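Local coordinates for protein glyoxalase III (glutathione-independent) (Candida albicans, PDB 4LRU) that converts methylglyoxal to D-lactate in one glutathione-independent step, detoxifying the methylglyoxal made by the cell's own metabolism, at residues 9-14 with 84-89; 198-203 with 207-212. One frame throughout, in Å; residues are numbered along the deposited sequence. Where two conformers were deposited one is given.

Contact 1 (9-14 with 84-89); sequences LALTSY and VALKNL
L11 meets L89 and L86 through a single methyl group. L11 CD2 lies 3.8 Å from L89 CD1, the closest approach of the two segments, and 4.3 Å from L86 CD2. The two receiving methyls, L86 CD2 and L89 CD1, are themselves 4.8 Å apart, so L11 CD2 rests against both, nearer to L89. The other L11 branch stands further back, with CD1 4.7 Å from L89 CD1.

Both backbones direct L11 and L89 at each other, but their CA atoms remain 9.3 Å apart, and the side chains, meeting at a slant, must span the distance. L89 does so with CG anti to its own N (chi1 -174°), which extends the branch toward L11. L86 starts from the last turn of helix 81-87 on a less direct course, and only its far end arrives. A backbone hydrogen bond from L89 N to L86 O, 3.1 Å, links the two leucines as the helix gives way to strand 90-91.

The segment 9-14 carries the end of strand 6-10, in the parallel part of the sheet of this DJ-1/PfpI fold, while helix 81-87 belongs to the connection from strand 45-50 to strand 90-91. L48 of strand 45-50 touches both L86 and L89, and F55 and W57 also touch L86, widening the apolar patch. Beyond L11 the chain makes an ST turn, T12 OG1 accepting from Y14 N, and D114 takes hydrogen bonds with T12 and S13.

Across the segments there is no hydrogen bond and no charge pair, and just 85 Å² is buried. The contact is therefore a small, non-directional meeting of methyls, held by dispersion and exclusion of water.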
loop_
_atom_site.group_PDB
_atom_site.type_symbol
_atom_site.label_atom_id
_atom_site.label_comp_id
_atom_site.label_asym_id
_atom_site.label_seq_id
_atom_site.Cartn_x
_atom_site.Cartn_y
_atom_site.Cartn_z
ATOM N N LEU A 9 -6.099 -6.112 -1.335
ATOM C CA LEU A 9 -4.773 -5.823 -0.823
ATOM C C LEU A 9 -3.796 -5.839 -2.000
ATOM O O LEU A 9 -3.438 -6.901 -2.507
ATOM C CB LEU A 9 -4.390 -6.855 0.250
ATOM C CG LEU A 9 -3.025 -6.693 0.922
ATOM C CD1 LEU A 9 -2.795 -5.291 1.432
ATOM C CD2 LEU A 9 -2.840 -7.696 2.062
ATOM N N ALA A 10 -3.427 -4.642 -2.459
ATOM C CA ALA A 10 -2.561 -4.476 -3.627
ATOM C C ALA A 10 -1.094 -4.657 -3.222
ATOM O O ALA A 10 -0.659 -4.184 -2.164
ATOM C CB ALA A 10 -2.768 -3.095 -4.238
ATOM N N LEU A 11 -0.353 -5.362 -4.073
ATOM C CA LEU A 11 1.085 -5.505 -3.980
ATOM C C LEU A 11 1.718 -4.924 -5.232
ATOM O O LEU A 11 1.154 -5.061 -6.325
ATOM C CB LEU A 11 1.458 -6.985 -3.900
ATOM C CG LEU A 11 1.388 -7.649 -2.515
ATOM C CD1 LEU A 11 -0.012 -7.621 -1.938
ATOM C CD2 LEU A 11 1.902 -9.072 -2.580
ATOM N N THR A 12 2.907 -4.347 -5.100
ATOM C CA THR A 12 3.685 -4.008 -6.286
ATOM C C THR A 12 4.127 -5.247 -7.069
ATOM O O THR A 12 4.447 -6.290 -6.496
ATOM C CB THR A 12 4.945 -3.180 -5.975
ATOM O OG1 THR A 12 5.600 -2.834 -7.205
ATOM C CG2 THR A 12 5.920 -3.944 -5.090
ATOM N N SER A 13 4.171 -5.089 -8.395
ATOM C CA SER A 13 4.648 -6.109 -9.321
ATOM C C SER A 13 6.113 -5.890 -9.747
ATOM O O SER A 13 6.696 -6.734 -10.420
ATOM C CB SER A 13 3.766 -6.116 -10.574
ATOM O OG SER A 13 3.946 -4.930 -11.351
ATOM N N TYR A 14 6.712 -4.782 -9.319
ATOM C CA TYR A 14 8.066 -4.442 -9.726
ATOM C C TYR A 14 9.030 -5.128 -8.771
ATOM O O TYR A 14 8.874 -5.003 -7.561
ATOM C CB TYR A 14 8.262 -2.937 -9.671
ATOM C CG TYR A 14 9.602 -2.500 -10.204
ATOM C CD1 TYR A 14 9.820 -2.383 -11.570
ATOM C CD2 TYR A 14 10.677 -2.274 -9.345
ATOM C CE1 TYR A 14 11.053 -2.003 -12.066
ATOM C CE2 TYR A 14 11.918 -1.893 -9.835
ATOM C CZ TYR A 14 12.090 -1.738 -11.203
ATOM O OH TYR A 14 13.320 -1.391 -11.732
ATOM N N VAL A 84 -1.619 -19.023 1.963
ATOM C CA VAL A 84 -2.721 -19.435 1.106
ATOM C C VAL A 84 -3.153 -18.256 0.234
ATOM O O VAL A 84 -3.384 -18.403 -0.976
ATOM C CB VAL A 84 -3.905 -19.948 1.939
ATOM C CG1 VAL A 84 -5.128 -20.181 1.057
ATOM C CG2 VAL A 84 -3.520 -21.239 2.650
ATOM N N ALA A 85 -3.256 -17.081 0.849
ATOM C CA ALA A 85 -3.629 -15.878 0.125
ATOM C C ALA A 85 -2.611 -15.485 -0.949
ATOM O O ALA A 85 -2.988 -15.051 -2.042
ATOM C CB ALA A 85 -3.871 -14.732 1.093
ATOM N N LEU A 86 -1.321 -15.637 -0.653
ATOM C CA LEU A 86 -0.297 -15.392 -1.667
ATOM C C LEU A 86 -0.460 -16.330 -2.852
ATOM O O LEU A 86 -0.364 -15.899 -3.999
ATOM C CB LEU A 86 1.117 -15.536 -1.094
ATOM C CG LEU A 86 1.603 -14.403 -0.205
ATOM C CD1 LEU A 86 2.897 -14.832 0.461
ATOM C CD2 LEU A 86 1.783 -13.112 -0.993
ATOM N N LYS A 87 -0.719 -17.609 -2.585
ATOM C CA LYS A 87 -1.008 -18.558 -3.651
ATOM C C LYS A 87 -2.229 -18.147 -4.478
ATOM O O LYS A 87 -2.304 -18.440 -5.669
ATOM C CB LYS A 87 -1.211 -19.956 -3.072
ATOM C CG LYS A 87 -1.362 -21.048 -4.116
ATOM C CD LYS A 87 -1.487 -22.418 -3.470
ATOM C CE LYS A 87 -1.963 -23.466 -4.466
ATOM N NZ LYS A 87 -1.317 -23.321 -5.803
ATOM N N ASN A 88 -3.176 -17.464 -3.842
ATOM C CA ASN A 88 -4.418 -17.048 -4.488
ATOM C C ASN A 88 -4.328 -15.640 -5.083
ATOM O O ASN A 88 -5.332 -15.103 -5.548
ATOM C CB ASN A 88 -5.551 -17.081 -3.457
ATOM C CG ASN A 88 -6.933 -17.095 -4.087
ATOM O OD1 ASN A 88 -7.196 -17.835 -5.041
ATOM N ND2 ASN A 88 -7.837 -16.281 -3.540
ATOM N N LEU A 89 -3.144 -15.032 -5.036
ATOM C CA LEU A 89 -2.939 -13.700 -5.593
ATOM C C LEU A 89 -3.322 -13.652 -7.074
ATOM O O LEU A 89 -2.978 -14.538 -7.842
ATOM C CB LEU A 89 -1.478 -13.280 -5.429
ATOM C CG LEU A 89 -1.155 -11.840 -5.845
ATOM C CD1 LEU A 89 -0.078 -11.232 -4.967
ATOM C CD2 LEU A 89 -0.746 -11.787 -7.310
#

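Contact 2 (198-203 with 207-212)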
loop_
_atom_site.group_PDB
_atom_site.type_symbol
_atom_site.label_atom_id
_atom_site.label_comp_id
_atom_site.label_asym_id
_atom_site.label_seq_id
_atom_site.Cartn_x
_atom_site.Cartn_y
_atom_site.Cartn_z
ATOM N N THR A 198 -2.426 17.730 0.315
ATOM C CA THR A 198 -1.555 18.247 1.363
ATOM C C THR A 198 -0.845 17.059 1.994
ATOM O O THR A 198 -1.491 16.153 2.525
ATOM C CB THR A 198 -2.365 19.023 2.425
ATOM O OG1 THR A 198 -2.942 20.190 1.827
ATOM C CG2 THR A 198 -1.473 19.444 3.564
ATOM N N TYR A 199 0.486 17.060 1.933
ATOM C CA TYR A 199 1.266 16.038 2.598
ATOM C C TYR A 199 1.490 16.438 4.065
ATOM O O TYR A 199 1.957 17.538 4.363
ATOM C CB TYR A 199 2.604 15.847 1.889
ATOM C CG TYR A 199 3.512 14.852 2.553
ATOM C CD1 TYR A 199 3.369 13.493 2.331
ATOM C CD2 TYR A 199 4.523 15.267 3.413
ATOM C CE1 TYR A 199 4.200 12.563 2.940
ATOM C CE2 TYR A 199 5.360 14.355 4.017
ATOM C CZ TYR A 199 5.199 13.006 3.775
ATOM O OH TYR A 199 6.033 12.105 4.391
ATOM N N ILE A 200 1.158 15.516 4.962
ATOM C CA ILE A 200 1.393 15.703 6.391
ATOM C C ILE A 200 2.614 14.885 6.808
ATOM O O ILE A 200 2.608 13.654 6.713
ATOM C CB ILE A 200 0.177 15.248 7.222
ATOM C CG1 ILE A 200 -1.116 15.902 6.726
ATOM C CG2 ILE A 200 0.411 15.564 8.692
ATOM C CD1 ILE A 200 -1.127 17.399 6.833
ATOM N N GLU A 201 3.665 15.570 7.251
ATOM C CA GLU A 201 4.923 14.899 7.578
ATOM C C GLU A 201 4.916 14.462 9.049
ATOM O O GLU A 201 4.627 15.266 9.930
ATOM C CB GLU A 201 6.104 15.838 7.303
ATOM C CG GLU A 201 7.454 15.313 7.774
ATOM C CD GLU A 201 8.399 14.975 6.636
ATOM O OE1 GLU A 201 8.239 15.532 5.531
ATOM O OE2 GLU A 201 9.311 14.152 6.854
ATOM N N PRO A 202 5.233 13.185 9.318
ATOM C CA PRO A 202 5.392 12.759 10.706
ATOM C C PRO A 202 6.568 13.499 11.362
ATOM O O PRO A 202 7.433 14.054 10.674
ATOM C CB PRO A 202 5.710 11.276 10.581
ATOM C CG PRO A 202 6.412 11.181 9.264
ATOM C CD PRO A 202 5.665 12.137 8.383
ATOM N N GLU A 203 6.614 13.501 12.682
ATOM C CA GLU A 203 7.712 14.178 13.372
ATOM C C GLU A 203 9.046 13.550 12.986
ATOM O O GLU A 203 10.032 14.256 12.746
ATOM C CB GLU A 203 7.517 14.082 14.873
ATOM C CG GLU A 203 6.273 14.795 15.340
ATOM C CD GLU A 203 6.454 15.360 16.720
ATOM O OE1 GLU A 203 6.341 16.592 16.877
ATOM O OE2 GLU A 203 6.743 14.565 17.635
ATOM N N ASP A 207 8.225 6.978 12.699
ATOM C CA ASP A 207 7.088 7.089 13.614
ATOM C C ASP A 207 5.949 6.194 13.129
ATOM O O ASP A 207 5.738 6.032 11.924
ATOM C CB ASP A 207 6.583 8.537 13.669
ATOM C CG ASP A 207 7.498 9.468 14.460
ATOM O OD1 ASP A 207 8.554 9.030 14.967
ATOM O OD2 ASP A 207 7.151 10.669 14.552
ATOM N N ASN A 208 5.197 5.669 14.088
ATOM C CA ASN A 208 3.917 5.013 13.831
ATOM C C ASN A 208 2.849 6.099 13.661
ATOM O O ASN A 208 2.409 6.705 14.641
ATOM C CB ASN A 208 3.595 4.115 15.013
ATOM C CG ASN A 208 2.291 3.365 14.851
ATOM O OD1 ASN A 208 1.745 3.234 13.747
ATOM N ND2 ASN A 208 1.779 2.874 15.971
ATOM N N PHE A 209 2.535 6.428 12.411
ATOM C CA PHE A 209 1.736 7.614 12.122
ATOM C C PHE A 209 0.854 7.376 10.914
ATOM O O PHE A 209 1.312 6.855 9.900
ATOM C CB PHE A 209 2.643 8.823 11.870
ATOM C CG PHE A 209 1.899 10.110 11.618
ATOM C CD1 PHE A 209 1.163 10.715 12.626
ATOM C CD2 PHE A 209 1.931 10.705 10.365
ATOM C CE1 PHE A 209 0.472 11.892 12.384
ATOM C CE2 PHE A 209 1.258 11.887 10.127
ATOM C CZ PHE A 209 0.515 12.472 11.126
ATOM N N THR A 210 -0.409 7.767 11.062
ATOM C CA THR A 210 -1.376 7.744 9.988
ATOM C C THR A 210 -2.145 9.057 9.887
ATOM O O THR A 210 -2.200 9.852 10.840
ATOM C CB THR A 210 -2.416 6.629 10.179
ATOM O OG1 THR A 210 -3.214 6.919 11.341
ATOM C CG2 THR A 210 -1.751 5.283 10.298
ATOM N N VAL A 211 -2.744 9.251 8.717
ATOM C CA VAL A 211 -3.629 10.380 8.465
ATOM C C VAL A 211 -4.923 9.847 7.893
ATOM O O VAL A 211 -4.902 9.036 6.959
ATOM C CB VAL A 211 -2.995 11.370 7.481
ATOM C CG1 VAL A 211 -4.007 12.420 7.047
ATOM C CG2 VAL A 211 -1.765 12.025 8.105
ATOM N N THR A 212 -6.047 10.278 8.470
ATOM C CA THR A 212 -7.369 9.949 7.947
ATOM C C THR A 212 -7.999 11.232 7.443
ATOM O O THR A 212 -8.080 12.240 8.189
ATOM C CB THR A 212 -8.259 9.328 9.048
ATOM O OG1 THR A 212 -7.710 8.067 9.458
ATOM C CG2 THR A 212 -9.669 9.126 8.534
HETATM O O HOH W 1 4.657 11.558 13.978
HETATM O O HOH W 2 7.771 11.410 17.114
#
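I200 and P202 interdigitate with D207, F209 and V211 where the chain doubles back on itself, the two arms 157° apart in direction and the second running into edge strand 210-213 of the DJ-1/PfpI sheet. No clear direct hydrogen bond joins the arms; the fit is made by side chains set like the teeth of a zip. I200 fills the notch between V211 and F209, and P202 the next one, between F209 and D207.

V211 CG2 abuts the branch point of I200, 3.9 Å from its CB, with the two side chains at about a right angle. The CG2 methyl of I200 turns the other way and meets the edge of the F209 ring near its plane, 3.9 Å from CZ. F209 has CG anti to its backbone N (chi1 -178°), which projects the ring into the hollow between I200 and P202. P202 CB approaches the same ring obliquely, 3.8 Å from CD2, and the same CB is 4.2 Å from D207 CB. T167 also packs on P202 and V220 on F209. The P202 side chain is about 11 Å from those of C139 and E171, both inferred active-site residues, so the contact lies near them without touching them.

At the turn end the contact becomes polar. D207 OD2 accepts from G204 N, within the connection between the segments, and from two waters. Water 2 also reaches E203 OE2, weakly. Water 1 accepts from E203 N at 3.0 Å and donates to D207 OD2 at 2.7 Å.

Overall arrangement
Contact 1 closes well before contact 2 opens along the chain. They lie on opposite sides of the molecule's centre, their centres 26 Å apart and their nearest atoms about 14 Å, and they do not touch. Both reach the mixed seven-stranded sheet: contact 1 joins the segment carrying strand 6-10 to helix 81-87, which precedes the outermost strand 90-91, whereas contact 2 includes the outermost, antiparallel strand 210-213 at the other border. Strands 102-105, 134-138 and 216-219 lie between strands 6-10 and 210-213. Contact 1 thus belongs to the side of the sheet bordered by strand 90-91, contact 2 to the opposite border, and of the pair contact 2 is the one near the inferred active-site residues.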